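PDB 2ODA: HAD family phosphatase from Pseudomonas syringae pv. tomato, which belongs to a Pseudomonas-specific subfamily of the HAD enzyme superfamily and probably acts as a phosphatase-like hydrolase, its exact substrate and function being unsettled. Local coordinates for residues L13-A25 / L131-W145. Numbering follows the deposited sequence.
Sequences LSGCLVDFGAQAA and LASCGPLCGLSPSQW
Phe20 drives its ring into the 131-145 loop, where Cys134 lies over one face, its CA 3.9 Å from the ring centroid in a CH-pi contact. The far edge points at the face of the Trp145 indole, a T-shaped stack with planes at 62° and centroids of Phe20 and the Trp145 five-membered ring 4.8 Å apart. Leu140 O sits at another edge, near the ring plane, 3.1 Å from Phe20 CD2. Phe20 reaches this slot because CG stands anti to the backbone N (chi1 -174°), while its CB rests on the Pro142 ring.

Gly21 N donates to Cys134 O (2.8 Å), coming in from above the carbonyl plane. Beside it, Gly21 CA makes a CA-H...O contact with Leu140 O at 3.3 Å. Gln23, bent at chi2, turns its amide back onto Gly21 O (NE2 to O 2.9 Å, nearly straight at 172°); water 1 links NE2, weakly, to Gly139 O. Deeper in, Cys16 SG packs on Leu131 CD1 at 3.5 Å.

Together these contacts join the loop after strand 9-12 to the one leaving strand 127-131, in the Rossmann-like sheet of the HAD fold. Trp145, in helix 142-147, also touches Arg156 of helix 150-167. Phe20 is an aromatic wedge supplying a large share of the buried surface, its weakly positive C-H rim probably attracting Leu140 O. Asp19 OD2 braces the type II beta turn from Asp19 to Ala22 (closed by Ala22 N to Asp19 O), taking Ser14 OG and Ala24 N from opposite faces, and the Gly21 to Cys134 bond satisfies a buried amide and holds that turn against its partner loop.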
loop_
_atom_site.group_PDB
_atom_site.type_symbol
_atom_site.label_atom_id
_atom_site.label_comp_id
_atom_site.label_asym_id
_atom_site.label_seq_id
_atom_site.Cartn_x
_atom_site.Cartn_y
_atom_site.Cartn_z
ATOM N N LEU B 13 -4.190 0.651 18.963
ATOM C CA LEU B 13 -5.030 0.308 20.089
ATOM C C LEU B 13 -4.560 0.978 21.390
ATOM O O LEU B 13 -5.156 1.980 21.837
ATOM C CB LEU B 13 -5.172 -1.222 20.208
ATOM C CG LEU B 13 -6.111 -1.743 21.311
ATOM C CD1 LEU B 13 -7.627 -1.404 21.077
ATOM C CD2 LEU B 13 -5.886 -3.236 21.461
ATOM N N SER B 14 -3.480 0.459 21.967
ATOM C CA SER B 14 -2.858 1.054 23.161
ATOM C C SER B 14 -2.322 2.473 22.893
ATOM O O SER B 14 -1.671 2.725 21.859
ATOM C CB SER B 14 -1.745 0.115 23.680
ATOM O OG SER B 14 -0.938 0.749 24.658
ATOM N N GLY B 15 -2.579 3.404 23.814
ATOM C CA GLY B 15 -2.098 4.791 23.681
ATOM C C GLY B 15 -2.787 5.535 22.553
ATOM O O GLY B 15 -2.239 6.497 21.963
ATOM N N CYS B 16 -3.995 5.086 22.226
ATOM C CA CYS B 16 -4.716 5.707 21.131
ATOM C C CYS B 16 -6.231 5.564 21.337
ATOM O O CYS B 16 -6.868 6.525 21.757
ATOM C CB CYS B 16 -4.207 5.148 19.793
ATOM S SG CYS B 16 -5.078 5.698 18.332
ATOM N N LEU B 17 -6.799 4.382 21.067
ATOM C CA LEU B 17 -8.207 4.114 21.386
ATOM C C LEU B 17 -8.411 3.956 22.899
ATOM O O LEU B 17 -9.363 4.468 23.466
ATOM C CB LEU B 17 -8.680 2.844 20.664
ATOM C CG LEU B 17 -8.775 2.956 19.130
ATOM C CD1 LEU B 17 -8.942 1.556 18.522
ATOM C CD2 LEU B 17 -9.948 3.875 18.778
ATOM N N VAL B 18 -7.500 3.226 23.533
ATOM C CA VAL B 18 -7.628 2.887 24.938
ATOM C C VAL B 18 -6.246 3.102 25.556
ATOM O O VAL B 18 -5.305 3.473 24.850
ATOM C CB VAL B 18 -8.063 1.391 25.137
ATOM C CG1 VAL B 18 -9.499 1.120 24.625
ATOM C CG2 VAL B 18 -7.083 0.438 24.455
ATOM N N ASP B 19 -6.115 2.839 26.853
ATOM C CA ASP B 19 -4.793 2.786 27.499
ATOM C C ASP B 19 -3.995 4.097 27.386
ATOM O O ASP B 19 -2.857 4.131 26.876
ATOM C CB ASP B 19 -3.978 1.563 27.004
ATOM C CG ASP B 19 -2.697 1.362 27.807
ATOM O OD1 ASP B 19 -2.640 1.838 28.958
ATOM O OD2 ASP B 19 -1.764 0.746 27.287
ATOM N N PHE B 20 -4.605 5.183 27.840
ATOM C CA PHE B 20 -3.951 6.501 27.818
ATOM C C PHE B 20 -2.563 6.387 28.459
ATOM O O PHE B 20 -2.433 5.864 29.581
ATOM C CB PHE B 20 -4.820 7.482 28.610
ATOM C CG PHE B 20 -4.352 8.910 28.572
ATOM C CD1 PHE B 20 -4.935 9.819 27.688
ATOM C CD2 PHE B 20 -3.362 9.354 29.436
ATOM C CE1 PHE B 20 -4.544 11.168 27.672
ATOM C CE2 PHE B 20 -2.921 10.715 29.404
ATOM C CZ PHE B 20 -3.528 11.615 28.508
ATOM N N GLY B 21 -1.539 6.875 27.751
ATOM C CA GLY B 21 -0.165 6.771 28.234
ATOM C C GLY B 21 0.541 5.446 28.009
ATOM O O GLY B 21 1.629 5.239 28.559
ATOM N N ALA B 22 -0.057 4.572 27.189
ATOM C CA ALA B 22 0.530 3.268 26.775
ATOM C C ALA B 22 1.029 2.462 27.972
ATOM O O ALA B 22 2.162 1.952 27.982
ATOM C CB ALA B 22 1.692 3.474 25.742
ATOM N N GLN B 23 0.175 2.358 28.985
ATOM C CA GLN B 23 0.578 1.708 30.248
ATOM C C GLN B 23 0.638 0.200 30.169
ATOM O O GLN B 23 1.300 -0.441 31.009
ATOM C CB GLN B 23 -0.332 2.189 31.382
ATOM C CG GLN B 23 -0.201 3.700 31.578
ATOM C CD GLN B 23 1.148 4.045 32.187
ATOM O OE1 GLN B 23 1.368 3.797 33.368
ATOM N NE2 GLN B 23 2.072 4.570 31.366
ATOM N N ALA B 24 -0.028 -0.393 29.173
ATOM C CA ALA B 24 0.061 -1.860 28.978
ATOM C C ALA B 24 1.513 -2.323 28.773
ATOM O O ALA B 24 1.859 -3.482 29.063
ATOM C CB ALA B 24 -0.810 -2.313 27.808
ATOM N N ALA B 25 2.355 -1.434 28.259
ATOM C CA ALA B 25 3.783 -1.724 28.112
ATOM C C ALA B 25 4.532 -1.867 29.444
ATOM O O ALA B 25 5.727 -2.213 29.439
ATOM C CB ALA B 25 4.462 -0.647 27.238
ATOM N N LEU B 131 -1.488 11.799 17.655
ATOM C CA LEU B 131 -2.199 12.144 18.881
ATOM C C LEU B 131 -1.235 12.703 19.927
ATOM O O LEU B 131 -0.265 12.053 20.292
ATOM C CB LEU B 131 -2.970 10.914 19.421
ATOM C CG LEU B 131 -4.151 10.392 18.575
ATOM C CD1 LEU B 131 -4.780 9.128 19.192
ATOM C CD2 LEU B 131 -5.232 11.458 18.376
ATOM N N ALA B 132 -1.522 13.911 20.416
ATOM C CA ALA B 132 -0.524 14.663 21.207
ATOM C C ALA B 132 -0.530 14.391 22.723
ATOM O O ALA B 132 0.376 14.828 23.432
ATOM C CB ALA B 132 -0.683 16.141 20.948
ATOM N N SER B 133 -1.543 13.700 23.220
ATOM C CA SER B 133 -1.718 13.556 24.680
ATOM C C SER B 133 -1.531 12.151 25.204
ATOM O O SER B 133 -1.011 11.955 26.305
ATOM C CB SER B 133 -3.112 14.041 25.102
ATOM O OG SER B 133 -3.286 15.430 24.798
ATOM N N CYS B 134 -2.030 11.174 24.453
ATOM C CA CYS B 134 -2.262 9.847 25.035
ATOM C C CYS B 134 -1.223 8.791 24.651
ATOM O O CYS B 134 -1.316 7.644 25.100
ATOM C CB CYS B 134 -3.674 9.343 24.667
ATOM S SG CYS B 134 -3.919 9.241 22.913
ATOM N N GLY B 135 -0.217 9.180 23.873
ATOM C CA GLY B 135 0.726 8.211 23.300
ATOM C C GLY B 135 2.005 8.062 24.104
ATOM O O GLY B 135 2.176 8.744 25.118
ATOM N N PRO B 136 2.943 7.208 23.630
ATOM C CA PRO B 136 4.177 6.930 24.387
ATOM C C PRO B 136 5.145 8.111 24.566
ATOM O O PRO B 136 5.950 8.104 25.502
ATOM C CB PRO B 136 4.839 5.774 23.587
ATOM C CG PRO B 136 4.347 5.961 22.190
ATOM C CD PRO B 136 2.901 6.465 22.357
ATOM N N LEU B 137 5.081 9.124 23.699
ATOM C CA LEU B 137 5.943 10.306 23.842
ATOM C C LEU B 137 5.549 11.120 25.067
ATOM O O LEU B 137 6.372 11.841 25.643
ATOM C CB LEU B 137 5.874 11.199 22.615
ATOM C CG LEU B 137 6.508 10.618 21.359
ATOM C CD1 LEU B 137 6.098 11.442 20.141
ATOM C CD2 LEU B 137 8.021 10.595 21.513
ATOM N N CYS B 138 4.286 11.007 25.453
ATOM C CA CYS B 138 3.838 11.523 26.746
ATOM C C CYS B 138 4.002 10.440 27.833
ATOM O O CYS B 138 4.616 10.688 28.864
ATOM C CB CYS B 138 2.389 12.025 26.636
ATOM S SG CYS B 138 2.180 13.312 25.349
ATOM N N GLY B 139 3.442 9.258 27.603
ATOM C CA GLY B 139 3.704 8.098 28.441
ATOM C C GLY B 139 3.238 8.239 29.885
ATOM O O GLY B 139 3.816 7.630 30.783
ATOM N N LEU B 140 2.210 9.051 30.125
ATOM C CA LEU B 140 1.712 9.203 31.483
ATOM C C LEU B 140 0.301 8.633 31.619
ATOM O O LEU B 140 -0.560 8.840 30.740
ATOM C CB LEU B 140 1.750 10.669 31.919
ATOM C CG LEU B 140 3.111 11.376 31.984
ATOM C CD1 LEU B 140 2.882 12.807 32.456
ATOM C CD2 LEU B 140 4.011 10.647 32.944
ATOM N N SER B 141 0.066 7.921 32.720
ATOM C CA SER B 141 -1.261 7.401 33.011
ATOM C C SER B 141 -2.245 8.560 33.161
ATOM O O SER B 141 -1.809 9.711 33.384
ATOM C CB SER B 141 -1.211 6.562 34.311
ATOM O OG SER B 141 -1.032 7.430 35.432
ATOM N N PRO B 142 -3.559 8.273 33.069
ATOM C CA PRO B 142 -4.543 9.319 33.354
ATOM C C PRO B 142 -4.281 10.048 34.677
ATOM O O PRO B 142 -4.306 11.277 34.701
ATOM C CB PRO B 142 -5.873 8.557 33.394
ATOM C CG PRO B 142 -5.636 7.397 32.424
ATOM C CD PRO B 142 -4.215 6.996 32.677
ATOM N N SER B 143 -3.978 9.308 35.748
ATOM C CA SER B 143 -3.731 9.954 37.042
ATOM C C SER B 143 -2.482 10.857 37.009
ATOM O O SER B 143 -2.502 11.981 37.544
ATOM C CB SER B 143 -3.664 8.928 38.185
ATOM O OG SER B 143 -2.557 8.042 38.039
ATOM N N GLN B 144 -1.422 10.388 36.349
ATOM C CA GLN B 144 -0.184 11.163 36.231
ATOM C C GLN B 144 -0.382 12.412 35.359
ATOM O O GLN B 144 0.099 13.512 35.702
ATOM C CB GLN B 144 0.943 10.304 35.651
ATOM C CG GLN B 144 1.415 9.193 36.591
ATOM C CD GLN B 144 2.411 8.272 35.928
ATOM O OE1 GLN B 144 2.262 7.915 34.750
ATOM N NE2 GLN B 144 3.447 7.880 36.679
ATOM N N TRP B 145 -1.074 12.227 34.234
ATOM C CA TRP B 145 -1.421 13.323 33.333
ATOM C C TRP B 145 -2.259 14.373 34.054
ATOM O O TRP B 145 -2.023 15.577 33.909
ATOM C CB TRP B 145 -2.166 12.784 32.110
ATOM C CG TRP B 145 -2.436 13.810 31.009
ATOM C CD1 TRP B 145 -3.646 14.373 30.689
ATOM C CD2 TRP B 145 -1.486 14.328 30.061
ATOM N NE1 TRP B 145 -3.496 15.231 29.613
ATOM C CE2 TRP B 145 -2.186 15.209 29.204
ATOM C CE3 TRP B 145 -0.096 14.131 29.859
ATOM C CZ2 TRP B 145 -1.548 15.911 28.162
ATOM C CZ3 TRP B 145 0.532 14.825 28.833
ATOM C CH2 TRP B 145 -0.194 15.709 28.000
HETATM O O HOH W 1 5.067 5.017 30.174
#